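Local coordinates for serine-rich Repeat Adhesion Glycoprotein (Srr1) (Streptococcus agalactiae, PDB 4MBO) that binds fibrinogen through its adhesin region and is thereby thought to attach the bacterium to host surfaces, at residues Val156-Pro161 with Arg174-Lys179; Lys170-Ser175 with Lys198-Ala203; Tyr210-Ser215 with Val296-Val301; Leu233-Lys238 with Pro251-Val256. All blocks are in the same frame, centred on the assembly; numbering follows the deposited sequence. Where two conformers were deposited one is given.

Contact 1 (Val156-Pro161 with Arg174-Lys179); sequences VQYNSP and RSRIMK
The carbonyl O of Asn159 takes a bond from Arg174 NH1 at 2.8 Å, and this is the one hydrogen bond between Val156-Pro161 and Arg174-Lys179. The first segment is the end of strand 148-157 and the linker that leaves it. The second lies on strand 169-181. The contact therefore joins the end of a strand in the bacterial Ig domain to a strand of the fibrinogen-binding adhesin C-terminal domain. The N-H of Arg174 points at the oxygen at 153°, and each group lies close to the plane of the other.

The Arg174 chain runs out extended and then bends at chi3 (55°), which brings the guanidinium beside the linker. Pro161 covers one face of that group, with CG 4.0 Å from Arg174 CZ and set toward the rim. The other end of the guanidinium is also held: NH2 meets Asp242 in a salt bridge and bonds to Gln192. These partners probably fix the rotation of the group.

Arg176 makes the second meeting. Its guanidinium stands almost perpendicular to the Tyr158 ring, the two planes 84° apart. The ring presents its edge to one face of the guanidinium, so this is not a flat stack. Arg176 finds its charge partner in Asp38, and NH2 bonds to Ser243 O and Gln128. The hydroxyl of Tyr158 is bonded to the carbonyl of Ile131. At the closest point of the crossing, Tyr158 CE1 is 3.8 Å from Arg176 NH1.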
loop_
_atom_site.group_PDB
_atom_site.type_symbol
_atom_site.label_atom_id
_atom_site.label_comp_id
_atom_site.label_asym_id
_atom_site.label_seq_id
_atom_site.Cartn_x
_atom_site.Cartn_y
_atom_site.Cartn_z
ATOM N N VAL A 156 -0.373 11.441 7.798
ATOM C CA VAL A 156 -0.192 10.065 7.337
ATOM C C VAL A 156 1.077 9.549 7.996
ATOM O O VAL A 156 2.111 10.169 7.899
ATOM C CB VAL A 156 -0.120 10.000 5.817
ATOM C CG1 VAL A 156 0.196 8.586 5.361
ATOM C CG2 VAL A 156 -1.444 10.488 5.236
ATOM N N GLN A 157 0.971 8.415 8.659
ATOM C CA GLN A 157 2.108 7.871 9.371
ATOM C C GLN A 157 2.444 6.467 8.937
ATOM O O GLN A 157 1.569 5.644 8.738
ATOM C CB GLN A 157 1.776 7.865 10.871
ATOM C CG GLN A 157 2.751 7.113 11.746
ATOM C CD GLN A 157 2.346 7.181 13.203
ATOM O OE1 GLN A 157 2.379 8.238 13.807
ATOM N NE2 GLN A 157 1.958 6.051 13.760
ATOM N N TYR A 158 3.739 6.224 8.797
ATOM C CA TYR A 158 4.275 4.912 8.518
ATOM C C TYR A 158 5.241 4.583 9.664
ATOM O O TYR A 158 5.724 5.467 10.384
ATOM C CB TYR A 158 5.074 4.915 7.238
ATOM C CG TYR A 158 4.285 5.160 5.975
ATOM C CD1 TYR A 158 3.695 4.111 5.291
ATOM C CD2 TYR A 158 4.168 6.444 5.431
ATOM C CE1 TYR A 158 2.968 4.316 4.112
ATOM C CE2 TYR A 158 3.455 6.662 4.267
ATOM C CZ TYR A 158 2.885 5.596 3.593
ATOM O OH TYR A 158 2.156 5.781 2.443
ATOM N N ASN A 159 5.455 3.299 9.906
ATOM C CA ASN A 159 6.391 2.918 10.949
ATOM C C ASN A 159 7.830 3.275 10.638
ATOM O O ASN A 159 8.227 3.333 9.469
ATOM C CB ASN A 159 6.314 1.425 11.201
ATOM C CG ASN A 159 5.116 1.039 12.024
ATOM O OD1 ASN A 159 4.468 1.887 12.666
ATOM N ND2 ASN A 159 4.812 -0.234 12.025
ATOM N N SER A 160 8.608 3.513 11.695
ATOM C CA SER A 160 10.035 3.834 11.554
ATOM C C SER A 160 10.890 2.567 11.540
ATOM O O SER A 160 10.475 1.537 12.019
ATOM C CB SER A 160 10.517 4.728 12.701
ATOM O OG SER A 160 9.858 5.980 12.651
ATOM N N PRO A 161 12.092 2.658 10.980
ATOM C CA PRO A 161 12.980 1.498 11.000
ATOM C C PRO A 161 13.440 1.044 12.368
ATOM O O PRO A 161 13.406 1.817 13.338
ATOM C CB PRO A 161 14.189 1.985 10.190
ATOM C CG PRO A 161 13.616 3.010 9.269
ATOM C CD PRO A 161 12.594 3.720 10.097
ATOM N N ARG A 174 14.027 -2.136 7.758
ATOM C CA ARG A 174 12.560 -2.002 7.779
ATOM C C ARG A 174 11.968 -2.859 6.683
ATOM O O ARG A 174 12.606 -3.062 5.661
ATOM C CB ARG A 174 12.129 -0.534 7.639
ATOM C CG ARG A 174 10.634 -0.323 7.727
ATOM C CD ARG A 174 10.264 1.156 7.799
ATOM N NE ARG A 174 10.832 1.900 6.672
ATOM C CZ ARG A 174 10.704 3.217 6.502
ATOM N NH1 ARG A 174 9.989 3.933 7.366
ATOM N NH2 ARG A 174 11.294 3.816 5.470
ATOM N N SER A 175 10.770 -3.402 6.879
ATOM C CA SER A 175 10.123 -4.172 5.836
ATOM C C SER A 175 8.644 -3.885 5.815
ATOM O O SER A 175 8.143 -3.327 6.758
ATOM C CB SER A 175 10.384 -5.644 6.019
ATOM O OG SER A 175 9.773 -6.092 7.236
ATOM N N ARG A 176 7.981 -4.245 4.731
ATOM C CA ARG A 176 6.548 -3.976 4.573
ATOM C C ARG A 176 5.923 -4.845 3.503
ATOM O O ARG A 176 6.503 -5.064 2.458
ATOM C CB ARG A 176 6.406 -2.492 4.189
ATOM C CG ARG A 176 5.015 -1.929 4.228
ATOM C CD ARG A 176 5.052 -0.414 3.991
ATOM N NE ARG A 176 3.746 0.092 4.340
ATOM C CZ ARG A 176 2.786 0.386 3.489
ATOM N NH1 ARG A 176 1.611 0.729 3.980
ATOM N NH2 ARG A 176 2.959 0.318 2.174
ATOM N N ILE A 177 4.703 -5.349 3.753
ATOM C CA ILE A 177 3.935 -5.971 2.733
ATOM C C ILE A 177 3.243 -4.777 2.095
ATOM O O ILE A 177 2.410 -4.094 2.733
ATOM C CB ILE A 177 2.910 -6.962 3.303
ATOM C CG1 ILE A 177 3.661 -8.116 3.957
ATOM C CG2 ILE A 177 1.988 -7.402 2.204
ATOM C CD1 ILE A 177 2.805 -9.153 4.646
ATOM N N MET A 178 3.646 -4.442 0.876
ATOM C CA MET A 178 3.135 -3.225 0.262
ATOM C C MET A 178 2.251 -3.416 -0.946
ATOM O O MET A 178 1.807 -2.444 -1.557
ATOM C CB MET A 178 4.288 -2.259 -0.021
ATOM C CG MET A 178 5.487 -2.869 -0.706
ATOM S SD MET A 178 5.103 -3.596 -2.286
ATOM C CE MET A 178 4.634 -2.101 -3.235
ATOM N N LYS A 179 1.952 -4.671 -1.279
ATOM C CA LYS A 179 1.078 -4.958 -2.417
ATOM C C LYS A 179 0.481 -6.331 -2.300
ATOM O O LYS A 179 1.186 -7.298 -1.961
ATOM C CB LYS A 179 1.834 -4.886 -3.744
ATOM C CG LYS A 179 0.961 -4.758 -4.989
ATOM C CD LYS A 179 0.183 -3.440 -5.073
ATOM C CE LYS A 179 1.094 -2.218 -4.932
ATOM N NZ LYS A 179 0.409 -0.959 -5.336
#

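Contact 2 (Lys170-Ser175 with Lys198-Ala203); sequences KTNVRS and KEMYFA
Lys170 and Tyr201 exchange two backbone hydrogen bonds. Lys170 N reaches Tyr201 O at 2.8 Å, and Tyr201 N returns to Lys170 O at 2.8 Å. They form an antiparallel hydrogen-bonded pair. Lys170 O also receives a CA-H contact from Met200, whose CA is 3.1 Å away.

Two residues further along Lys170-Ser175, Asn172 N makes a weak bond to Met200 SD at 3.6 Å. The Asn172 backbone pairs with Asn194 of the same long strand as Met200, which is broken by a bulge or short loop. The Met200 side chain leaves with CG beside its own backbone N (chi1 -57°), and its sulfur comes to lie by the Asn172 backbone. The Asn172 amide crosses the Met200 chain at about a right angle. Its ND2 is bonded to Asn194 OD1 and to a water, and that water donates to Glu199 O at 3.0 Å. Asn172 OD1 accepts from the backbone N of Glu196, so both ends of the amide are held.

Apolar packing continues outward. Thr171 CG2 meets Phe202 CE1 at 3.7 Å, while the Thr171 hydroxyl bonds to Ser310. Lys170 CE passes Tyr201 CD2 at 4.2 Å, and the ammonium goes on to a salt bridge with Glu165. The two strand segments run at 130° to each other. This is the end of the long beta hairpin of strands 169-181 and 186-202 remote from its turn, in the fibrinogen-binding adhesin C-terminal domain.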
loop_
_atom_site.group_PDB
_atom_site.type_symbol
_atom_site.label_atom_id
_atom_site.label_comp_id
_atom_site.label_asym_id
_atom_site.label_seq_id
_atom_site.Cartn_x
_atom_site.Cartn_y
_atom_site.Cartn_z
ATOM N N LYS A 170 26.250 -1.789 14.355
ATOM C CA LYS A 170 25.435 -0.670 13.906
ATOM C C LYS A 170 24.642 -1.211 12.718
ATOM O O LYS A 170 25.228 -1.584 11.674
ATOM C CB LYS A 170 26.302 0.514 13.470
ATOM C CG LYS A 170 27.384 0.835 14.490
ATOM C CD LYS A 170 28.354 1.910 13.985
ATOM C CE LYS A 170 29.447 2.198 14.996
ATOM N NZ LYS A 170 28.915 2.724 16.278
ATOM N N THR A 171 23.334 -1.287 12.890
ATOM C CA THR A 171 22.473 -1.815 11.855
ATOM C C THR A 171 21.139 -1.091 11.856
ATOM O O THR A 171 20.757 -0.472 12.845
ATOM C CB THR A 171 22.208 -3.333 12.034
ATOM O OG1 THR A 171 21.629 -3.568 13.323
ATOM C CG2 THR A 171 23.467 -4.163 11.941
ATOM N N ASN A 172 20.438 -1.128 10.731
ATOM C CA ASN A 172 19.071 -0.618 10.666
ATOM C C ASN A 172 18.343 -1.252 9.486
ATOM O O ASN A 172 18.934 -1.501 8.464
ATOM C CB ASN A 172 18.960 0.915 10.659
ATOM C CG ASN A 172 19.480 1.569 9.392
ATOM O OD1 ASN A 172 18.688 1.913 8.525
ATOM N ND2 ASN A 172 20.798 1.759 9.297
ATOM N N VAL A 173 17.043 -1.515 9.657
ATOM C CA VAL A 173 16.253 -2.249 8.675
ATOM C C VAL A 173 14.770 -1.947 8.837
ATOM O O VAL A 173 14.297 -1.572 9.936
ATOM C CB VAL A 173 16.520 -3.788 8.849
ATOM C CG1 VAL A 173 15.863 -4.297 10.142
ATOM C CG2 VAL A 173 16.055 -4.617 7.653
ATOM N N ARG A 174 14.027 -2.136 7.758
ATOM C CA ARG A 174 12.560 -2.002 7.779
ATOM C C ARG A 174 11.968 -2.859 6.683
ATOM O O ARG A 174 12.606 -3.062 5.661
ATOM C CB ARG A 174 12.129 -0.534 7.639
ATOM C CG ARG A 174 10.634 -0.323 7.727
ATOM C CD ARG A 174 10.264 1.156 7.799
ATOM N NE ARG A 174 10.832 1.900 6.672
ATOM C CZ ARG A 174 10.704 3.217 6.502
ATOM N NH1 ARG A 174 9.989 3.933 7.366
ATOM N NH2 ARG A 174 11.294 3.816 5.470
ATOM N N SER A 175 10.770 -3.402 6.879
ATOM C CA SER A 175 10.123 -4.172 5.836
ATOM C C SER A 175 8.644 -3.885 5.815
ATOM O O SER A 175 8.143 -3.327 6.758
ATOM C CB SER A 175 10.384 -5.644 6.019
ATOM O OG SER A 175 9.773 -6.092 7.236
ATOM N N LYS A 198 22.825 5.401 7.310
ATOM C CA LYS A 198 23.855 5.475 8.348
ATOM C C LYS A 198 24.939 4.455 8.037
ATOM O O LYS A 198 24.754 3.573 7.204
ATOM C CB LYS A 198 23.274 5.103 9.718
ATOM C CG LYS A 198 22.027 5.855 10.156
ATOM C CD LYS A 198 21.461 5.296 11.474
ATOM C CE LYS A 198 22.463 5.414 12.622
ATOM N NZ LYS A 198 21.911 5.063 13.968
ATOM N N GLU A 199 26.089 4.567 8.690
ATOM C CA GLU A 199 27.071 3.508 8.548
ATOM C C GLU A 199 26.480 2.252 9.210
ATOM O O GLU A 199 25.860 2.343 10.288
ATOM C CB GLU A 199 28.371 3.870 9.242
ATOM C CG GLU A 199 29.111 5.026 8.577
ATOM C CD GLU A 199 29.580 4.698 7.151
ATOM O OE1 GLU A 199 29.961 3.523 6.924
ATOM O OE2 GLU A 199 29.603 5.610 6.268
ATOM N N MET A 200 26.658 1.109 8.566
ATOM C CA MET A 200 26.297 -0.189 9.154
ATOM C C MET A 200 27.616 -0.927 9.331
ATOM O O MET A 200 28.493 -0.852 8.478
ATOM C CB MET A 200 25.293 -0.986 8.330
ATOM C CG MET A 200 24.008 -0.205 8.090
ATOM S SD MET A 200 22.566 -1.253 7.857
ATOM C CE MET A 200 23.216 -2.338 6.621
ATOM N N TYR A 201 27.747 -1.626 10.442
ATOM C CA TYR A 201 29.007 -2.214 10.811
ATOM C C TYR A 201 28.904 -3.334 11.824
ATOM O O TYR A 201 28.127 -3.240 12.782
ATOM C CB TYR A 201 29.839 -1.079 11.425
ATOM C CG TYR A 201 31.118 -1.415 12.170
ATOM C CD1 TYR A 201 32.289 -1.725 11.475
ATOM C CD2 TYR A 201 31.197 -1.294 13.559
ATOM C CE1 TYR A 201 33.477 -1.969 12.130
ATOM C CE2 TYR A 201 32.400 -1.539 14.230
ATOM C CZ TYR A 201 33.525 -1.875 13.509
ATOM O OH TYR A 201 34.715 -2.104 14.165
ATOM N N PHE A 202 29.723 -4.353 11.609
ATOM C CA PHE A 202 29.974 -5.418 12.570
ATOM C C PHE A 202 31.484 -5.413 12.790
ATOM O O PHE A 202 32.251 -5.535 11.829
ATOM C CB PHE A 202 29.641 -6.840 12.070
ATOM C CG PHE A 202 28.185 -7.192 12.030
ATOM C CD1 PHE A 202 27.219 -6.467 12.711
ATOM C CD2 PHE A 202 27.790 -8.361 11.393
ATOM C CE1 PHE A 202 25.897 -6.850 12.692
ATOM C CE2 PHE A 202 26.465 -8.779 11.405
ATOM C CZ PHE A 202 25.506 -8.007 12.041
ATOM N N ALA A 203 31.902 -5.280 14.036
ATOM C CA ALA A 203 33.335 -5.279 14.380
ATOM C C ALA A 203 34.000 -6.603 14.063
ATOM O O ALA A 203 33.320 -7.634 13.930
ATOM C CB ALA A 203 33.506 -4.964 15.863
HETATM O O HOH W 1 23.070 1.488 11.162
#

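Contact 3 (Tyr210-Ser215 with Val296-Val301); sequences YTIIGS and VLYSTV
Tyr298 lays its ring over Gly214, and this is the tight part of the contact. Strands 210-215 and 295-302 are antiparallel neighbours in a five-stranded sheet of the adhesin C-terminal domain. Gly214 and Tyr298 form a hydrogen-bonded pair: Gly214 N reaches Tyr298 O at 3.0 Å, and Tyr298 N reaches Gly214 O at 2.8 Å. CG of Tyr298 stands between its backbone N and carbonyl carbon (chi1 67°), which folds the ring back across the neighbouring strand. Gly214 CA lies 4.0 Å from the ring centroid in a CH-pi contact. The absence of a side chain at Gly214 lets the ring settle on the backbone. Ile212 runs beside the ring, pointing the same way.

At the Thr300 end, two threonine hydroxyls join in the pairing. Thr211 OG1 donates to Thr300 O at 2.9 Å. Ile212 N donates to Thr300 OG1 at 3.0 Å, and Thr300 N returns to Ile212 O. A side-chain oxygen thus stands in for a backbone acceptor. Ile213 and Ser299 lie on the other face of the sheet, toward strand 186-202.

The two ends of the pairing are looser. Tyr210 turns the end of its side chain away from the partner strand, and Val296 is partly exposed. Water also reaches the outer end of the Tyr298 ring. The Tyr298 hydroxyl bonds to Gln306 and to a water 2.6 Å from its OH, and that water makes a weak bond to Ser215 O.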
loop_
_atom_site.group_PDB
_atom_site.type_symbol
_atom_site.label_atom_id
_atom_site.label_comp_id
_atom_site.label_asym_id
_atom_site.label_seq_id
_atom_site.Cartn_x
_atom_site.Cartn_y
_atom_site.Cartn_z
ATOM N N TYR A 210 24.514 -9.830 7.114
ATOM C CA TYR A 210 23.565 -10.671 6.385
ATOM C C TYR A 210 22.155 -10.107 6.529
ATOM O O TYR A 210 21.846 -9.363 7.463
ATOM C CB TYR A 210 23.523 -12.118 6.905
ATOM C CG TYR A 210 24.740 -12.947 6.733
ATOM C CD1 TYR A 210 25.807 -12.827 7.624
ATOM C CD2 TYR A 210 24.836 -13.918 5.732
ATOM C CE1 TYR A 210 26.937 -13.605 7.495
ATOM C CE2 TYR A 210 25.987 -14.685 5.588
ATOM C CZ TYR A 210 27.024 -14.531 6.483
ATOM O OH TYR A 210 28.181 -15.279 6.411
ATOM N N THR A 211 21.317 -10.441 5.556
ATOM C CA THR A 211 19.869 -10.212 5.657
ATOM C C THR A 211 19.158 -11.554 5.576
ATOM O O THR A 211 19.371 -12.320 4.649
ATOM C CB THR A 211 19.336 -9.236 4.624
ATOM O OG1 THR A 211 19.707 -7.922 5.013
ATOM C CG2 THR A 211 17.817 -9.328 4.499
ATOM N N ILE A 212 18.384 -11.864 6.628
ATOM C CA ILE A 212 17.585 -13.048 6.682
ATOM C C ILE A 212 16.115 -12.594 6.567
ATOM O O ILE A 212 15.672 -11.637 7.231
ATOM C CB ILE A 212 17.705 -13.798 8.016
ATOM C CG1 ILE A 212 19.171 -13.999 8.461
ATOM C CG2 ILE A 212 16.926 -15.105 7.931
ATOM C CD1 ILE A 212 20.066 -14.553 7.424
ATOM N N ILE A 213 15.377 -13.289 5.711
ATOM C CA ILE A 213 13.939 -13.064 5.532
ATOM C C ILE A 213 13.286 -14.391 5.880
ATOM O O ILE A 213 13.643 -15.447 5.326
ATOM C CB ILE A 213 13.621 -12.637 4.105
ATOM C CG1 ILE A 213 14.224 -11.226 3.875
ATOM C CG2 ILE A 213 12.113 -12.642 3.860
ATOM C CD1 ILE A 213 14.386 -10.844 2.435
ATOM N N GLY A 214 12.340 -14.369 6.810
ATOM C CA GLY A 214 11.693 -15.607 7.231
ATOM C C GLY A 214 10.351 -15.306 7.851
ATOM O O GLY A 214 9.814 -14.221 7.631
ATOM N N SER A 215 9.803 -16.279 8.580
ATOM C CA SER A 215 8.512 -16.051 9.260
ATOM C C SER A 215 8.563 -16.616 10.673
ATOM O O SER A 215 9.280 -17.583 10.951
ATOM C CB SER A 215 7.341 -16.585 8.441
ATOM O OG SER A 215 7.487 -17.948 8.117
ATOM N N VAL A 296 3.260 -13.854 9.489
ATOM C CA VAL A 296 4.055 -12.681 9.734
ATOM C C VAL A 296 5.463 -12.930 9.200
ATOM O O VAL A 296 6.124 -13.854 9.608
ATOM C CB VAL A 296 4.172 -12.408 11.240
ATOM C CG1 VAL A 296 4.975 -11.138 11.482
ATOM C CG2 VAL A 296 2.783 -12.313 11.887
ATOM N N LEU A 297 5.909 -12.079 8.296
ATOM C CA LEU A 297 7.260 -12.205 7.777
ATOM C C LEU A 297 8.146 -11.255 8.552
ATOM O O LEU A 297 7.683 -10.239 9.072
ATOM C CB LEU A 297 7.287 -11.786 6.321
ATOM C CG LEU A 297 6.619 -12.783 5.351
ATOM C CD1 LEU A 297 6.205 -12.061 4.061
ATOM C CD2 LEU A 297 7.552 -13.971 5.107
ATOM N N TYR A 298 9.429 -11.563 8.582
ATOM C CA TYR A 298 10.402 -10.674 9.194
ATOM C C TYR A 298 11.627 -10.598 8.314
ATOM O O TYR A 298 11.875 -11.461 7.446
ATOM C CB TYR A 298 10.855 -11.141 10.563
ATOM C CG TYR A 298 11.654 -12.433 10.571
ATOM C CD1 TYR A 298 13.014 -12.423 10.320
ATOM C CD2 TYR A 298 11.053 -13.663 10.854
ATOM C CE1 TYR A 298 13.770 -13.589 10.325
ATOM C CE2 TYR A 298 11.800 -14.840 10.874
ATOM C CZ TYR A 298 13.155 -14.810 10.615
ATOM O OH TYR A 298 13.940 -15.975 10.603
ATOM N N SER A 299 12.372 -9.521 8.518
ATOM C CA SER A 299 13.667 -9.300 7.846
ATOM C C SER A 299 14.685 -8.821 8.837
ATOM O O SER A 299 14.357 -8.104 9.789
ATOM C CB SER A 299 13.541 -8.209 6.769
ATOM O OG SER A 299 12.596 -8.573 5.797
ATOM N N THR A 300 15.950 -9.143 8.580
ATOM C CA THR A 300 17.004 -8.681 9.455
ATOM C C THR A 300 18.157 -8.037 8.708
ATOM O O THR A 300 18.281 -8.172 7.507
ATOM C CB THR A 300 17.671 -9.850 10.228
ATOM O OG1 THR A 300 18.510 -10.609 9.339
ATOM C CG2 THR A 300 16.672 -10.746 10.915
ATOM N N VAL A 301 19.007 -7.370 9.489
ATOM C CA VAL A 301 20.362 -7.070 9.096
ATOM C C VAL A 301 21.095 -7.630 10.340
ATOM O O VAL A 301 21.007 -7.031 11.446
ATOM C CB VAL A 301 20.658 -5.599 8.864
ATOM C CG1 VAL A 301 22.148 -5.415 8.656
ATOM C CG2 VAL A 301 19.917 -5.099 7.655
HETATM O O HOH W 2 12.698 -18.215 10.878
#

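Contact 4 (Leu233-Lys238 with Pro251-Val256); sequences LKTNSK and PEFEDV
Thr235 turns its hydroxyl and its methyl to different partners in Pro251-Val256. OG1 is anti to the backbone N (chi1 -164°) and donates to Glu252 O at 2.7 Å. It meets that oxygen from above the carbonyl plane, 47° out of it. The hydroxyl also lies over one face of the Phe253 ring, toward the rim. Thr235 CG2 touches Phe253 CE1 at 3.6 Å. Asn239 is a further partner of the hydroxyl.

The Leu233 side chain crosses that of Phe253 at about a right angle. Leu233 CD1 packs on Phe253 CD1 at 3.9 Å, and Leu233 CD2 on Asp255 CA at 3.7 Å. Tyr248 meets the Phe253 ring edge-to-face.

Strand 229-235 pairs here with the short strand 254-255, antiparallel, at a margin of the sheet that also holds strands 169-181 and 186-202. Strand 283-290 flanks strand 229-235 in the same sheet. Lys234 and Glu254 are the hydrogen-bonded pair, with Lys234 N to Glu254 O at 2.8 Å and Glu254 N to Lys234 O at 3.0 Å.

The side chains of this pair lie on the face away from Leu233. Lys234 bends only at its last torsion. In this one of its two conformers, a water links Lys234 NZ and Glu254 OE1, which are 4.8 Å apart. In one conformer of Lys238, another water links Lys238 NZ and Glu252 OE1. Where the strand ends, Asn236 OD1 accepts from Lys238 N at 2.9 Å, forming an Asx turn.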
loop_
_atom_site.group_PDB
_atom_site.type_symbol
_atom_site.label_atom_id
_atom_site.label_comp_id
_atom_site.label_asym_id
_atom_site.label_seq_id
_atom_site.Cartn_x
_atom_site.Cartn_y
_atom_site.Cartn_z
ATOM N N LEU A 233 17.975 -4.327 -5.264
ATOM C CA LEU A 233 18.340 -3.042 -5.820
ATOM C C LEU A 233 19.213 -2.257 -4.869
ATOM O O LEU A 233 19.127 -2.422 -3.659
ATOM C CB LEU A 233 17.074 -2.203 -6.132
ATOM C CG LEU A 233 16.017 -2.886 -6.957
ATOM C CD1 LEU A 233 14.790 -2.003 -7.060
ATOM C CD2 LEU A 233 16.520 -3.254 -8.334
ATOM N N LYS A 234 20.103 -1.430 -5.429
ATOM C CA LYS A 234 20.992 -0.568 -4.633
ATOM C C LYS A 234 20.678 0.898 -4.950
ATOM O O LYS A 234 20.521 1.278 -6.129
ATOM C CB LYS A 234 22.473 -0.862 -4.929
ATOM C CG LYS A 234 23.461 -0.006 -4.149
ATOM C CD LYS A 234 24.894 -0.388 -4.496
ATOM C CE LYS A 234 25.901 0.619 -3.976
ATOM N NZ LYS A 234 25.759 1.927 -4.658
ATOM N N THR A 235 20.610 1.719 -3.901
ATOM C CA THR A 235 20.323 3.156 -4.038
ATOM C C THR A 235 20.806 3.930 -2.789
ATOM O O THR A 235 21.092 3.336 -1.749
ATOM C CB THR A 235 18.789 3.404 -4.223
ATOM O OG1 THR A 235 18.552 4.727 -4.709
ATOM C CG2 THR A 235 18.057 3.160 -2.932
ATOM N N ASN A 236 20.852 5.256 -2.895
ATOM C CA ASN A 236 21.133 6.111 -1.762
ATOM C C ASN A 236 19.828 6.213 -0.966
ATOM O O ASN A 236 18.745 6.308 -1.560
ATOM C CB ASN A 236 21.551 7.471 -2.262
ATOM C CG ASN A 236 21.972 8.407 -1.140
ATOM O OD1 ASN A 236 21.162 8.860 -0.359
ATOM N ND2 ASN A 236 23.247 8.763 -1.119
ATOM N N SER A 237 19.919 6.259 0.355
ATOM C CA SER A 237 18.721 6.317 1.210
ATOM C C SER A 237 17.786 7.483 0.926
ATOM O O SER A 237 16.593 7.400 1.224
ATOM C CB SER A 237 19.097 6.365 2.700
ATOM O OG SER A 237 19.777 7.553 2.997
ATOM N N LYS A 238 18.322 8.571 0.377
ATOM C CA LYS A 238 17.511 9.762 0.095
ATOM C C LYS A 238 16.452 9.499 -0.987
ATOM O O LYS A 238 15.559 10.330 -1.206
ATOM C CB LYS A 238 18.388 10.939 -0.333
ATOM C CG LYS A 238 18.886 10.823 -1.753
ATOM C CD LYS A 238 19.636 12.065 -2.199
ATOM C CE LYS A 238 19.971 11.964 -3.670
ATOM N NZ LYS A 238 20.752 10.725 -3.914
ATOM N N PRO A 251 16.252 5.686 -12.674
ATOM C CA PRO A 251 17.715 5.801 -12.688
ATOM C C PRO A 251 18.380 5.781 -11.307
ATOM O O PRO A 251 19.580 5.515 -11.195
ATOM C CB PRO A 251 17.952 7.178 -13.323
ATOM C CG PRO A 251 16.728 7.460 -14.114
ATOM C CD PRO A 251 15.608 6.829 -13.356
ATOM N N GLU A 252 17.611 6.044 -10.252
ATOM C CA GLU A 252 18.180 6.081 -8.919
ATOM C C GLU A 252 18.428 4.692 -8.353
ATOM O O GLU A 252 19.117 4.566 -7.348
ATOM C CB GLU A 252 17.265 6.856 -7.982
ATOM C CG GLU A 252 16.872 8.248 -8.480
ATOM C CD GLU A 252 18.052 9.146 -8.830
ATOM O OE1 GLU A 252 19.194 8.872 -8.378
ATOM O OE2 GLU A 252 17.828 10.153 -9.561
ATOM N N PHE A 253 17.867 3.665 -8.992
ATOM C CA PHE A 253 18.028 2.273 -8.528
ATOM C C PHE A 253 18.863 1.456 -9.495
ATOM O O PHE A 253 18.719 1.592 -10.711
ATOM C CB PHE A 253 16.670 1.581 -8.367
ATOM C CG PHE A 253 15.853 2.107 -7.222
ATOM C CD1 PHE A 253 15.989 1.568 -5.963
ATOM C CD2 PHE A 253 14.949 3.134 -7.409
ATOM C CE1 PHE A 253 15.250 2.029 -4.901
ATOM C CE2 PHE A 253 14.188 3.607 -6.343
ATOM C CZ PHE A 253 14.347 3.070 -5.094
ATOM N N GLU A 254 19.789 0.674 -8.954
ATOM C CA GLU A 254 20.609 -0.215 -9.753
ATOM C C GLU A 254 20.270 -1.617 -9.344
ATOM O O GLU A 254 20.262 -1.920 -8.150
ATOM C CB GLU A 254 22.092 0.024 -9.436
ATOM C CG GLU A 254 22.998 -0.830 -10.261
ATOM C CD GLU A 254 24.469 -0.638 -9.952
ATOM O OE1 GLU A 254 24.853 -0.050 -8.887
ATOM O OE2 GLU A 254 25.252 -1.129 -10.780
ATOM N N ASP A 255 20.072 -2.493 -10.312
ATOM C CA ASP A 255 19.774 -3.898 -10.001
ATOM C C ASP A 255 21.078 -4.676 -9.748
ATOM O O ASP A 255 21.915 -4.823 -10.650
ATOM C CB ASP A 255 18.986 -4.518 -11.139
ATOM C CG ASP A 255 18.400 -5.863 -10.793
ATOM O OD1 ASP A 255 19.110 -6.710 -10.218
ATOM O OD2 ASP A 255 17.213 -6.061 -11.162
ATOM N N VAL A 256 21.251 -5.109 -8.518
ATOM C CA VAL A 256 22.447 -5.883 -8.091
ATOM C C VAL A 256 22.093 -7.326 -7.710
ATOM O O VAL A 256 22.874 -8.033 -7.075
ATOM C CB VAL A 256 23.173 -5.166 -6.932
ATOM C CG1 VAL A 256 23.650 -3.787 -7.350
ATOM C CG2 VAL A 256 22.259 -5.044 -5.716
HETATM O O HOH W 3 22.008 3.235 -7.363
HETATM O O HOH W 4 24.481 2.154 -7.586
HETATM O O HOH W 5 21.151 6.344 -5.823
HETATM O O HOH W 6 20.792 8.997 -6.105
#

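In the fold
From the N terminus, the chain leaves the bacterial Ig domain through Val156-Pro161 and soon enters strand 169-181. Contact 1 closes this short loop and ties the two domains together. Contact 2 begins on the same strand, sharing Arg174 and Ser175, and closes the hairpin with strand 186-202. The chain then passes to strand 210-215, which opens contact 3. Its partner comes some 80 residues later, so contact 3 spans contact 4, which closes a short loop at the margin of the sheet that holds strands 169-181 and 186-202. Contacts 2 and 3 touch where Thr171 and Val173 pack on Val301, one sheet against the other. Contact 4 touches none of the others.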